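Local structure of endoglucanase (Fervidobacterium pennivorans DSM 9078, 6KDD) at residues 161-164 with 165-169; 231-234 with 235-239; 273-276 with 277-281. The protein probably hydrolyses beta-glucosidic bonds in glucans such as cellulose, acting as an endoglucanase of glycoside hydrolase family 5. All coordinates share one frame; numbering follows the deposited sequence.

Contact 1. Residues 161-164 with 165-169; sequences VLKV and IRESN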
ATOM      1  N   VAL A 161      -3.137 -17.041  -6.779  1.00 34.19           N
ATOM      2  CA  VAL A 161      -2.646 -15.907  -7.544  1.00 31.01           C
ATOM      3  C   VAL A 161      -1.119 -15.984  -7.672  1.00 27.75           C
ATOM      4  O   VAL A 161      -0.579 -15.834  -8.769  1.00 38.32           O
ATOM      5  CB  VAL A 161      -3.137 -14.572  -6.936  1.00 29.34           C
ATOM      6  CG1 VAL A 161      -2.517 -13.374  -7.644  1.00 27.57           C
ATOM      7  CG2 VAL A 161      -4.647 -14.468  -7.021  1.00 26.83           C
ATOM      8  N   LEU A 162      -0.416 -16.274  -6.584  1.00 28.45           N
ATOM      9  CA  LEU A 162       1.038 -16.257  -6.609  1.00 34.98           C
ATOM     10  C   LEU A 162       1.557 -17.303  -7.591  1.00 39.90           C
ATOM     11  O   LEU A 162       2.486 -17.039  -8.361  1.00 33.42           O
ATOM     12  CB  LEU A 162       1.580 -16.523  -5.204  1.00 32.08           C
ATOM     13  CG  LEU A 162       3.099 -16.627  -5.098  1.00 40.99           C
ATOM     14  CD1 LEU A 162       3.796 -15.326  -5.522  1.00 34.99           C
ATOM     15  CD2 LEU A 162       3.506 -17.003  -3.686  1.00 33.46           C
ATOM     16  N   LYS A 163       0.940 -18.492  -7.534  1.00 40.47           N
ATOM     17  CA  LYS A 163       1.295 -19.567  -8.444  1.00 47.59           C
ATOM     18  C   LYS A 163       1.308 -19.032  -9.873  1.00 45.18           C
ATOM     19  O   LYS A 163       2.314 -19.194 -10.577  1.00 41.85           O
ATOM     20  CB  LYS A 163       0.349 -20.767  -8.308  1.00 49.75           C
ATOM     21  CG  LYS A 163       0.751 -21.994  -9.120  1.00 52.94           C
ATOM     22  CD  LYS A 163       2.121 -22.576  -8.749  1.00 58.22           C
ATOM     23  CE  LYS A 163       2.370 -23.959  -9.330  1.00 65.81           C
ATOM     24  NZ  LYS A 163       2.388 -23.957 -10.815  1.00 58.67           N
ATOM     25  N   VAL A 164       0.207 -18.375 -10.279  1.00 40.42           N
ATOM     26  CA  VAL A 164       0.144 -17.897 -11.653  1.00 40.62           C
ATOM     27  C   VAL A 164       1.117 -16.751 -11.937  1.00 39.56           C
ATOM     28  O   VAL A 164       1.676 -16.708 -13.030  1.00 41.98           O
ATOM     29  CB  VAL A 164      -1.268 -17.700 -12.236  1.00 41.65           C
ATOM     30  CG1 VAL A 164      -2.257 -18.702 -11.667  1.00 45.82           C
ATOM     31  CG2 VAL A 164      -1.797 -16.282 -12.183  1.00 43.77           C
ATOM     32  N   ILE A 165       1.357 -15.846 -10.972  1.00 35.35           N
ATOM     33  CA  ILE A 165       2.332 -14.782 -11.220  1.00 31.05           C
ATOM     34  C   ILE A 165       3.686 -15.435 -11.481  1.00 32.38           C
ATOM     35  O   ILE A 165       4.446 -15.024 -12.371  1.00 33.50           O
ATOM     36  CB  ILE A 165       2.387 -13.818 -10.019  1.00 27.36           C
ATOM     37  CG1 ILE A 165       1.080 -13.031  -9.885  1.00 26.59           C
ATOM     38  CG2 ILE A 165       3.614 -12.915 -10.065  1.00 26.65           C
ATOM     39  CD1 ILE A 165       0.949 -12.261  -8.567  1.00 28.50           C
ATOM     40  N   ARG A 166       3.961 -16.494 -10.710  1.00 33.35           N
ATOM     41  CA  ARG A 166       5.271 -17.136 -10.725  1.00 36.40           C
ATOM     42  C   ARG A 166       5.527 -17.859 -12.047  1.00 35.71           C
ATOM     43  O   ARG A 166       6.676 -18.135 -12.380  1.00 37.40           O
ATOM     44  CB  ARG A 166       5.422 -18.104  -9.550  1.00 37.40           C
ATOM     45  CG  ARG A 166       5.614 -17.433  -8.203  1.00 33.65           C
ATOM     46  CD  ARG A 166       7.023 -16.922  -8.079  1.00 37.11           C
ATOM     47  NE  ARG A 166       7.303 -16.192  -6.849  1.00 39.52           N
ATOM     48  CZ  ARG A 166       7.587 -14.893  -6.802  1.00 41.48           C
ATOM     49  NH1 ARG A 166       7.597 -14.175  -7.920  1.00 39.35           N
ATOM     50  NH2 ARG A 166       7.863 -14.334  -5.639  1.00 37.73           N
ATOM     51  N   GLU A 167       4.463 -18.164 -12.795  1.00 33.60           N
ATOM     52  CA  GLU A 167       4.616 -18.885 -14.050  1.00 39.09           C
ATOM     53  C   GLU A 167       5.366 -18.003 -15.042  1.00 41.47           C
ATOM     54  O   GLU A 167       6.187 -18.499 -15.809  1.00 38.91           O
ATOM     55  CB  GLU A 167       3.256 -19.221 -14.674  1.00 37.42           C
ATOM     56  CG  GLU A 167       2.507 -20.311 -13.919  1.00 49.66           C
ATOM     57  CD  GLU A 167       1.120 -20.656 -14.452  1.00 50.58           C
ATOM     58  OE1 GLU A 167       0.564 -21.664 -13.998  1.00 61.47           O
ATOM     59  OE2 GLU A 167       0.598 -19.935 -15.329  1.00 53.59           O
ATOM     60  N   SER A 168       5.051 -16.700 -15.041  1.00 34.13           N
ATOM     61  CA  SER A 168       5.658 -15.761 -15.977  1.00 33.74           C
ATOM     62  C   SER A 168       6.685 -14.884 -15.277  1.00 32.23           C
ATOM     63  O   SER A 168       7.557 -14.329 -15.946  1.00 34.15           O
ATOM     64  CB  SER A 168       4.624 -14.909 -16.678  1.00 34.26           C
ATOM     65  OG  SER A 168       3.909 -14.133 -15.709  1.00 37.51           O
ATOM     66  N   ASN A 169       6.602 -14.771 -13.941  1.00 31.56           N
ATOM     67  CA  ASN A 169       7.595 -14.013 -13.181  1.00 32.12           C
ATOM     68  C   ASN A 169       8.127 -14.868 -12.035  1.00 38.34           C
ATOM     69  O   ASN A 169       7.673 -14.764 -10.887  1.00 34.39           O
ATOM     70  CB  ASN A 169       7.029 -12.698 -12.626  1.00 30.02           C
ATOM     71  CG  ASN A 169       6.509 -11.746 -13.684  1.00 25.96           C
ATOM     72  OD1 ASN A 169       7.086 -10.691 -13.876  1.00 26.15           O
ATOM     73  ND2 ASN A 169       5.408 -12.068 -14.349  1.00 27.63           N
TER

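Contact 2. Residues 231-234 with 235-239; sequences EEWE and INQIR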
ATOM      1  N   GLU A 231       3.017  11.628  23.878  1.00 34.73           N
ATOM      2  CA  GLU A 231       3.399  11.217  25.213  1.00 34.81           C
ATOM      3  C   GLU A 231       4.026   9.842  25.125  1.00 40.45           C
ATOM      4  O   GLU A 231       3.901   9.153  24.112  1.00 36.51           O
ATOM      5  CB  GLU A 231       2.157  11.119  26.091  1.00 28.46           C
ATOM      6  CG  GLU A 231       1.531  12.473  26.300  1.00 32.34           C
ATOM      7  CD  GLU A 231       0.112  12.386  26.820  1.00 27.09           C
ATOM      8  OE1 GLU A 231      -0.609  13.378  26.653  1.00 28.36           O
ATOM      9  OE2 GLU A 231      -0.283  11.291  27.299  1.00 34.94           O
ATOM     10  N   GLU A 232       4.655   9.453  26.235  1.00 39.36           N
ATOM     11  CA  GLU A 232       5.421   8.231  26.323  1.00 42.48           C
ATOM     12  C   GLU A 232       4.545   6.988  26.167  1.00 42.34           C
ATOM     13  O   GLU A 232       4.983   6.062  25.491  1.00 40.17           O
ATOM     14  CB  GLU A 232       6.223   8.218  27.629  1.00 49.81           C
ATOM     15  CG  GLU A 232       7.183   7.050  27.705  1.00 56.28           C
ATOM     16  CD  GLU A 232       8.259   7.138  28.774  1.00 71.46           C
ATOM     17  OE1 GLU A 232       8.424   8.237  29.385  1.00 69.12           O
ATOM     18  OE2 GLU A 232       8.941   6.102  28.987  1.00 74.21           O
ATOM     19  N   TRP A 233       3.363   6.926  26.823  1.00 40.04           N
ATOM     20  CA  TRP A 233       2.528   5.730  26.751  1.00 37.21           C
ATOM     21  C   TRP A 233       1.943   5.598  25.337  1.00 37.80           C
ATOM     22  O   TRP A 233       1.639   4.484  24.906  1.00 39.20           O
ATOM     23  CB  TRP A 233       1.371   5.721  27.784  1.00 38.00           C
ATOM     24  CG  TRP A 233       0.293   6.676  27.363  1.00 37.88           C
ATOM     25  CD1 TRP A 233       0.331   8.034  27.499  1.00 37.35           C
ATOM     26  CD2 TRP A 233      -0.930   6.387  26.668  1.00 38.34           C
ATOM     27  NE1 TRP A 233      -0.784   8.606  26.947  1.00 38.56           N
ATOM     28  CE2 TRP A 233      -1.579   7.620  26.430  1.00 39.27           C
ATOM     29  CE3 TRP A 233      -1.548   5.218  26.211  1.00 46.74           C
ATOM     30  CZ2 TRP A 233      -2.805   7.720  25.762  1.00 39.06           C
ATOM     31  CZ3 TRP A 233      -2.768   5.317  25.573  1.00 46.21           C
ATOM     32  CH2 TRP A 233      -3.386   6.549  25.349  1.00 41.81           C
ATOM     33  N   GLU A 234       1.710   6.735  24.668  1.00 35.04           N
ATOM     34  CA  GLU A 234       1.203   6.729  23.293  1.00 38.54           C
ATOM     35  C   GLU A 234       2.247   6.152  22.335  1.00 35.75           C
ATOM     36  O   GLU A 234       1.943   5.257  21.534  1.00 36.23           O
ATOM     37  CB  GLU A 234       0.916   8.147  22.823  1.00 35.97           C
ATOM     38  CG  GLU A 234      -0.333   8.734  23.436  1.00 38.09           C
ATOM     39  CD  GLU A 234      -0.562  10.168  23.016  1.00 37.96           C
ATOM     40  OE1 GLU A 234       0.366  10.993  23.159  1.00 40.90           O
ATOM     41  OE2 GLU A 234      -1.657  10.463  22.526  1.00 40.17           O
ATOM     42  N   ILE A 235       3.485   6.644  22.479  1.00 33.12           N
ATOM     43  CA  ILE A 235       4.632   6.130  21.743  1.00 34.99           C
ATOM     44  C   ILE A 235       4.801   4.662  22.080  1.00 35.28           C
ATOM     45  O   ILE A 235       5.005   3.865  21.164  1.00 36.58           O
ATOM     46  CB  ILE A 235       5.913   6.961  21.981  1.00 33.17           C
ATOM     47  CG1 ILE A 235       5.720   8.454  21.703  1.00 37.88           C
ATOM     48  CG2 ILE A 235       7.125   6.382  21.265  1.00 30.71           C
ATOM     49  CD1 ILE A 235       5.891   8.847  20.278  1.00 44.23           C
ATOM     50  N   ASN A 236       4.677   4.297  23.377  1.00 34.02           N
ATOM     51  CA  ASN A 236       4.812   2.904  23.788  1.00 35.56           C
ATOM     52  C   ASN A 236       3.791   1.993  23.108  1.00 31.61           C
ATOM     53  O   ASN A 236       4.121   0.847  22.779  1.00 31.98           O
ATOM     54  CB  ASN A 236       4.817   2.696  25.313  1.00 41.66           C
ATOM     55  CG  ASN A 236       6.186   2.947  25.915  1.00 50.81           C
ATOM     56  OD1 ASN A 236       7.199   2.605  25.309  1.00 56.45           O
ATOM     57  ND2 ASN A 236       6.233   3.558  27.090  1.00 53.80           N
ATOM     58  N   GLN A 237       2.576   2.504  22.896  1.00 34.20           N
ATOM     59  CA  GLN A 237       1.515   1.785  22.196  1.00 36.50           C
ATOM     60  C   GLN A 237       1.963   1.402  20.780  1.00 33.03           C
ATOM     61  O   GLN A 237       1.825   0.249  20.386  1.00 32.49           O
ATOM     62  CB  GLN A 237       0.298   2.691  21.993  1.00 42.66           C
ATOM     63  CG  GLN A 237      -0.416   3.088  23.271  1.00 51.85           C
ATOM     64  CD  GLN A 237      -1.330   1.969  23.697  1.00 58.19           C
ATOM     65  OE1 GLN A 237      -2.315   1.656  23.033  1.00 65.98           O
ATOM     66  NE2 GLN A 237      -0.974   1.328  24.793  1.00 57.71           N
ATOM     67  N   ILE A 238       2.519   2.373  20.028  1.00 33.76           N
ATOM     68  CA  ILE A 238       2.989   2.103  18.668  1.00 34.82           C
ATOM     69  C   ILE A 238       4.058   1.008  18.716  1.00 34.54           C
ATOM     70  O   ILE A 238       3.976   0.030  17.971  1.00 38.00           O
ATOM     71  CB  ILE A 238       3.472   3.384  17.946  1.00 32.92           C
ATOM     72  CG1 ILE A 238       2.362   4.446  17.900  1.00 32.38           C
ATOM     73  CG2 ILE A 238       4.022   3.037  16.556  1.00 30.55           C
ATOM     74  CD1 ILE A 238       2.792   5.793  17.367  1.00 32.70           C
ATOM     75  N   ARG A 239       5.015   1.143  19.650  1.00 39.65           N
ATOM     76  CA  ARG A 239       6.072   0.148  19.798  1.00 37.37           C
ATOM     77  C   ARG A 239       5.538  -1.258  20.081  1.00 36.80           C
ATOM     78  O   ARG A 239       6.082  -2.234  19.559  1.00 38.80           O
ATOM     79  CB  ARG A 239       7.109   0.533  20.853  1.00 41.13           C
ATOM     80  CG  ARG A 239       8.257  -0.469  20.917  1.00 47.95           C
ATOM     81  CD  ARG A 239       9.219  -0.157  22.028  1.00 46.15           C
ATOM     82  NE  ARG A 239       9.179   1.278  22.263  1.00 51.90           N
ATOM     83  CZ  ARG A 239       9.977   2.157  21.673  1.00 45.95           C
ATOM     84  NH1 ARG A 239      10.902   1.734  20.831  1.00 47.55           N
ATOM     85  NH2 ARG A 239       9.858   3.443  21.956  1.00 43.15           N
TER

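Contact 3. Residues 273-276 with 277-281; sequences VKWT and ESVRK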
ATOM      1  N   VAL A 273       1.770  15.627  12.610  1.00 27.07           N
ATOM      2  CA  VAL A 273       3.232  15.627  12.547  1.00 27.49           C
ATOM      3  C   VAL A 273       3.830  14.675  13.571  1.00 26.96           C
ATOM      4  O   VAL A 273       4.630  13.813  13.207  1.00 27.57           O
ATOM      5  CB  VAL A 273       3.815  17.049  12.648  1.00 25.68           C
ATOM      6  CG1 VAL A 273       5.334  17.033  12.734  1.00 26.38           C
ATOM      7  CG2 VAL A 273       3.346  17.877  11.476  1.00 26.91           C
ATOM      8  N   LYS A 274       3.434  14.790  14.866  1.00 30.10           N
ATOM      9  CA  LYS A 274       4.032  13.918  15.867  1.00 28.79           C
ATOM     10  C   LYS A 274       3.700  12.450  15.640  1.00 25.40           C
ATOM     11  O   LYS A 274       4.571  11.603  15.764  1.00 25.81           O
ATOM     12  CB  LYS A 274       3.591  14.296  17.292  1.00 33.21           C
ATOM     13  CG  LYS A 274       4.036  15.687  17.726  1.00 37.05           C
ATOM     14  CD  LYS A 274       3.431  16.014  19.078  1.00 41.41           C
ATOM     15  CE  LYS A 274       3.254  17.493  19.305  1.00 45.88           C
ATOM     16  NZ  LYS A 274       2.143  17.731  20.261  1.00 53.72           N
ATOM     17  N   TRP A 275       2.429  12.136  15.343  1.00 25.87           N
ATOM     18  CA  TRP A 275       2.059  10.752  15.105  1.00 24.78           C
ATOM     19  C   TRP A 275       2.884  10.182  13.943  1.00 20.05           C
ATOM     20  O   TRP A 275       3.345   9.040  13.993  1.00 23.66           O
ATOM     21  CB  TRP A 275       0.550  10.668  14.786  1.00 23.12           C
ATOM     22  CG  TRP A 275       0.020   9.266  14.627  1.00 24.94           C
ATOM     23  CD1 TRP A 275      -0.515   8.449  15.591  1.00 25.67           C
ATOM     24  CD2 TRP A 275      -0.107   8.538  13.390  1.00 26.15           C
ATOM     25  NE1 TRP A 275      -0.908   7.246  15.063  1.00 26.77           N
ATOM     26  CE2 TRP A 275      -0.657   7.270  13.708  1.00 26.61           C
ATOM     27  CE3 TRP A 275       0.241   8.829  12.057  1.00 26.34           C
ATOM     28  CZ2 TRP A 275      -0.915   6.310  12.729  1.00 25.70           C
ATOM     29  CZ3 TRP A 275       0.031   7.843  11.105  1.00 24.80           C
ATOM     30  CH2 TRP A 275      -0.577   6.625  11.434  1.00 22.49           C
ATOM     31  N   THR A 276       2.921  10.926  12.849  1.00 23.78           N
ATOM     32  CA  THR A 276       3.555  10.435  11.612  1.00 24.10           C
ATOM     33  C   THR A 276       5.052  10.191  11.834  1.00 23.11           C
ATOM     34  O   THR A 276       5.593   9.148  11.474  1.00 23.70           O
ATOM     35  CB  THR A 276       3.315  11.432  10.467  1.00 20.83           C
ATOM     36  OG1 THR A 276       1.910  11.545  10.246  1.00 20.94           O
ATOM     37  CG2 THR A 276       3.945  11.028   9.143  1.00 20.27           C
ATOM     38  N   GLU A 277       5.722  11.157  12.471  1.00 27.23           N
ATOM     39  CA  GLU A 277       7.132  11.002  12.805  1.00 29.52           C
ATOM     40  C   GLU A 277       7.368   9.775  13.686  1.00 29.04           C
ATOM     41  O   GLU A 277       8.282   8.966  13.460  1.00 26.76           O
ATOM     42  CB  GLU A 277       7.645  12.302  13.441  1.00 32.32           C
ATOM     43  CG  GLU A 277       9.138  12.272  13.714  1.00 38.82           C
ATOM     44  CD  GLU A 277       9.740  13.473  14.440  1.00 46.92           C
ATOM     45  OE1 GLU A 277       9.077  14.536  14.554  1.00 50.15           O
ATOM     46  OE2 GLU A 277      10.890  13.344  14.883  1.00 61.26           O
ATOM     47  N   SER A 278       6.499   9.597  14.691  1.00 30.74           N
ATOM     48  CA  SER A 278       6.635   8.479  15.611  1.00 28.76           C
ATOM     49  C   SER A 278       6.447   7.137  14.923  1.00 28.89           C
ATOM     50  O   SER A 278       7.227   6.218  15.179  1.00 26.92           O
ATOM     51  CB  SER A 278       5.658   8.595  16.748  1.00 31.13           C
ATOM     52  OG  SER A 278       6.011   9.726  17.515  1.00 31.23           O
ATOM     53  N   VAL A 279       5.373   7.011  14.116  1.00 28.36           N
ATOM     54  CA  VAL A 279       5.130   5.795  13.361  1.00 23.98           C
ATOM     55  C   VAL A 279       6.308   5.503  12.424  1.00 25.25           C
ATOM     56  O   VAL A 279       6.782   4.358  12.333  1.00 25.68           O
ATOM     57  CB  VAL A 279       3.785   5.855  12.612  1.00 27.69           C
ATOM     58  CG1 VAL A 279       3.705   4.750  11.582  1.00 26.50           C
ATOM     59  CG2 VAL A 279       2.623   5.695  13.602  1.00 23.90           C
ATOM     60  N   ARG A 280       6.753   6.538  11.711  1.00 25.88           N
ATOM     61  CA  ARG A 280       7.840   6.368  10.756  1.00 28.20           C
ATOM     62  C   ARG A 280       9.130   5.924  11.458  1.00 28.73           C
ATOM     63  O   ARG A 280       9.797   4.990  11.010  1.00 26.68           O
ATOM     64  CB  ARG A 280       8.024   7.649   9.940  1.00 26.51           C
ATOM     65  CG  ARG A 280       9.017   7.489   8.791  1.00 26.30           C
ATOM     66  CD  ARG A 280      10.414   7.842   9.276  1.00 27.45           C
ATOM     67  NE  ARG A 280      10.392   9.266   9.475  1.00 26.34           N
ATOM     68  CZ  ARG A 280      11.314   9.960  10.123  1.00 33.50           C
ATOM     69  NH1 ARG A 280      12.369   9.363  10.652  1.00 34.70           N
ATOM     70  NH2 ARG A 280      11.177  11.268  10.231  1.00 32.13           N
ATOM     71  N   LYS A 281       9.499   6.600  12.553  1.00 29.52           N
ATOM     72  CA  LYS A 281      10.683   6.198  13.312  1.00 31.35           C
ATOM     73  C   LYS A 281      10.529   4.788  13.876  1.00 28.88           C
ATOM     74  O   LYS A 281      11.501   4.052  13.971  1.00 31.29           O
ATOM     75  CB  LYS A 281      10.990   7.152  14.463  1.00 34.43           C
ATOM     76  CG  LYS A 281      11.446   8.536  14.026  1.00 38.02           C
ATOM     77  CD  LYS A 281      11.538   9.484  15.197  1.00 39.28           C
ATOM     78  CE  LYS A 281      12.937  10.040  15.373  1.00 45.59           C
ATOM     79  NZ  LYS A 281      13.206  11.165  14.443  1.00 54.15           N
TER

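Contact 1. Residues 161-164 with 165-169
Val161 meets Ile165 one turn further on, near the C-terminal end of helix 151-168, the helix that links strands 137-140 and 174-177 in a beta-alpha-beta unit of the TIM barrel. Val161 CG1 lies 3.8 Å from Ile165 CD1, and the backbone bond from Ile165 N to Val161 O, 2.9 Å, holds the same turn. Both side chains are buried: Ile165 rests on Phe139 and Val174 of the barrel strands, while Val161 reaches Val120 and Trp123 of the neighbouring helix 112-129.

Leu162 comes next, packing against Arg166. Its CG stands anti to the backbone N (chi1 176°), and its CD1 is placed over one face of the Arg166 guanidinium, toward the rim of that group and 3.8 Å from Arg166 NE. The bend of the arginine chain at chi2 (-76°) lays the guanidinium across Leu162 CD1, and its N-H groups are taken up by other partners: NE forms a salt bridge with Asp195, and NH1 donates to Asn169 O at 3.0 Å, nearly in the guanidinium plane, and also to Arg172 O. Were Arg166 cut back to an alanine, Asp195 would probably lose its charged mate and the carbonyl of Asn169 this donor.

Lys163 points its ammonium outward on the exposed side; its NZ is 4.3 Å from Glu167 OE1, too far for a salt bridge, though the opposite charges probably attract weakly. Glu167 N makes only a weak bond to Lys163 O. Its N-H approaches Val164 O more directly, although there the donor stands well above the carbonyl plane, 3.2 Å from the oxygen.

Contact 2. Residues 231-234 with 235-239
Trp233 and Gln237 meet on the exposed side of the first turn of helix 232-252, the indole and the amide planes inclined 47° to each other. The closest pair of side-chain atoms is Trp233 CE3 with Gln237 CG, 3.8 Å apart, so it is the aliphatic part of the glutamine that lies obliquely against the six-membered ring. Gln237 bends at chi2 (-81°), which brings its amide carbon near the same ring. Alongside, Glu232 and Asn236 point the same way, with Asn236 ND2 3.7 Å from Glu232 CG. On the other flank Ile235 CG1 packs against the carbonyl oxygen of Glu231.

Under these side chains run the backbone bonds that open the helix. Ile235 N donates to Glu231 O, Asn236 N to Glu232 O and Gln237 N to Trp233 O, followed by a weaker bond from Ile238 N to Glu234 O.

What fixes the indole lies one step back, in Glu231 and Glu234. Trp233 CG sits between its own backbone N and carbonyl carbon (chi1 74°), and this turns the ring back toward the helix start, where NE1 donates to Glu231 OE2 at 2.8 Å, with that oxygen almost in the ring plane. Glu234 CG lies against one face of the indole, toward its rim. Its carboxylate then reaches back so that OE1 accepts from Glu231 N at 2.8 Å. Further out, Glu231 OE1 takes a hydrogen bond from Asn229 ND2, and Trp228 touches both Glu234 and Ile235.

Glu231 occupies the N-cap position, and Glu234, three residues later, returns a side-chain oxygen to its backbone N-H: the reciprocal half of a capping box, at the start of an outer helix of the TIM barrel.

Contact 3. Residues 273-276 with 277-281
Trp275 and Val279 provide the apolar part of this helical turn. Val279 CG2 sits over the centre of one indole face, 3.7 Å from the centroid of the six-membered ring and 14° off its normal, a CH-pi contact whose closest ring atom is CE2. With CG anti to the backbone N (chi1 -175°), the indole swings along the helix beneath that methyl. Trp228 meets Trp275 edge-to-face, and Trp275 NE1 donates to Glu206 O.

Among the hydrogen bonds, Lys274 O is gripped twice by Ser278, from N at 3.0 Å and from OG at 2.9 Å, the two donors coming from opposite faces of the carbonyl plane. This ties the serine hydroxyl down to its own helix. Backbone bonds from Glu277 N to Val273 O, Val279 N to Trp275 O and Arg280 N to Thr276 O continue the alpha-helical pattern.

The charged pair lies one turn further along: Lys281 NZ forms a salt bridge with Glu277 OE2 at 3.2 Å, meeting its anti lone pair.

Val279 also packs on Leu258 and Phe261 of strand 256-261; helix 269-285 joins that strand to 289-292 in a beta-alpha-beta unit of the (beta/alpha)8 barrel.

All three contacts are helical turns on the outer layer of one TIM barrel, whose eight parallel strands lie inside them. Contacts 2 and 3 are neighbours, their centres about 11 Å apart: Ile238 CD1 of helix 232-252 packs 3.8 Å from Val279 CG2 of helix 269-285, the same methyl that lies over the Trp275 ring. Trp228 touches side chains of both, bridging the two helices near the start of 232-252. Contact 1 lies on the opposite side of the chain's centre, its centre about 40 Å from that of contact 2 and about 36 Å from that of contact 3. In TIM-barrel enzymes the active site lies at the C-terminal ends of the strands, whereas these contacts belong to the surrounding helices.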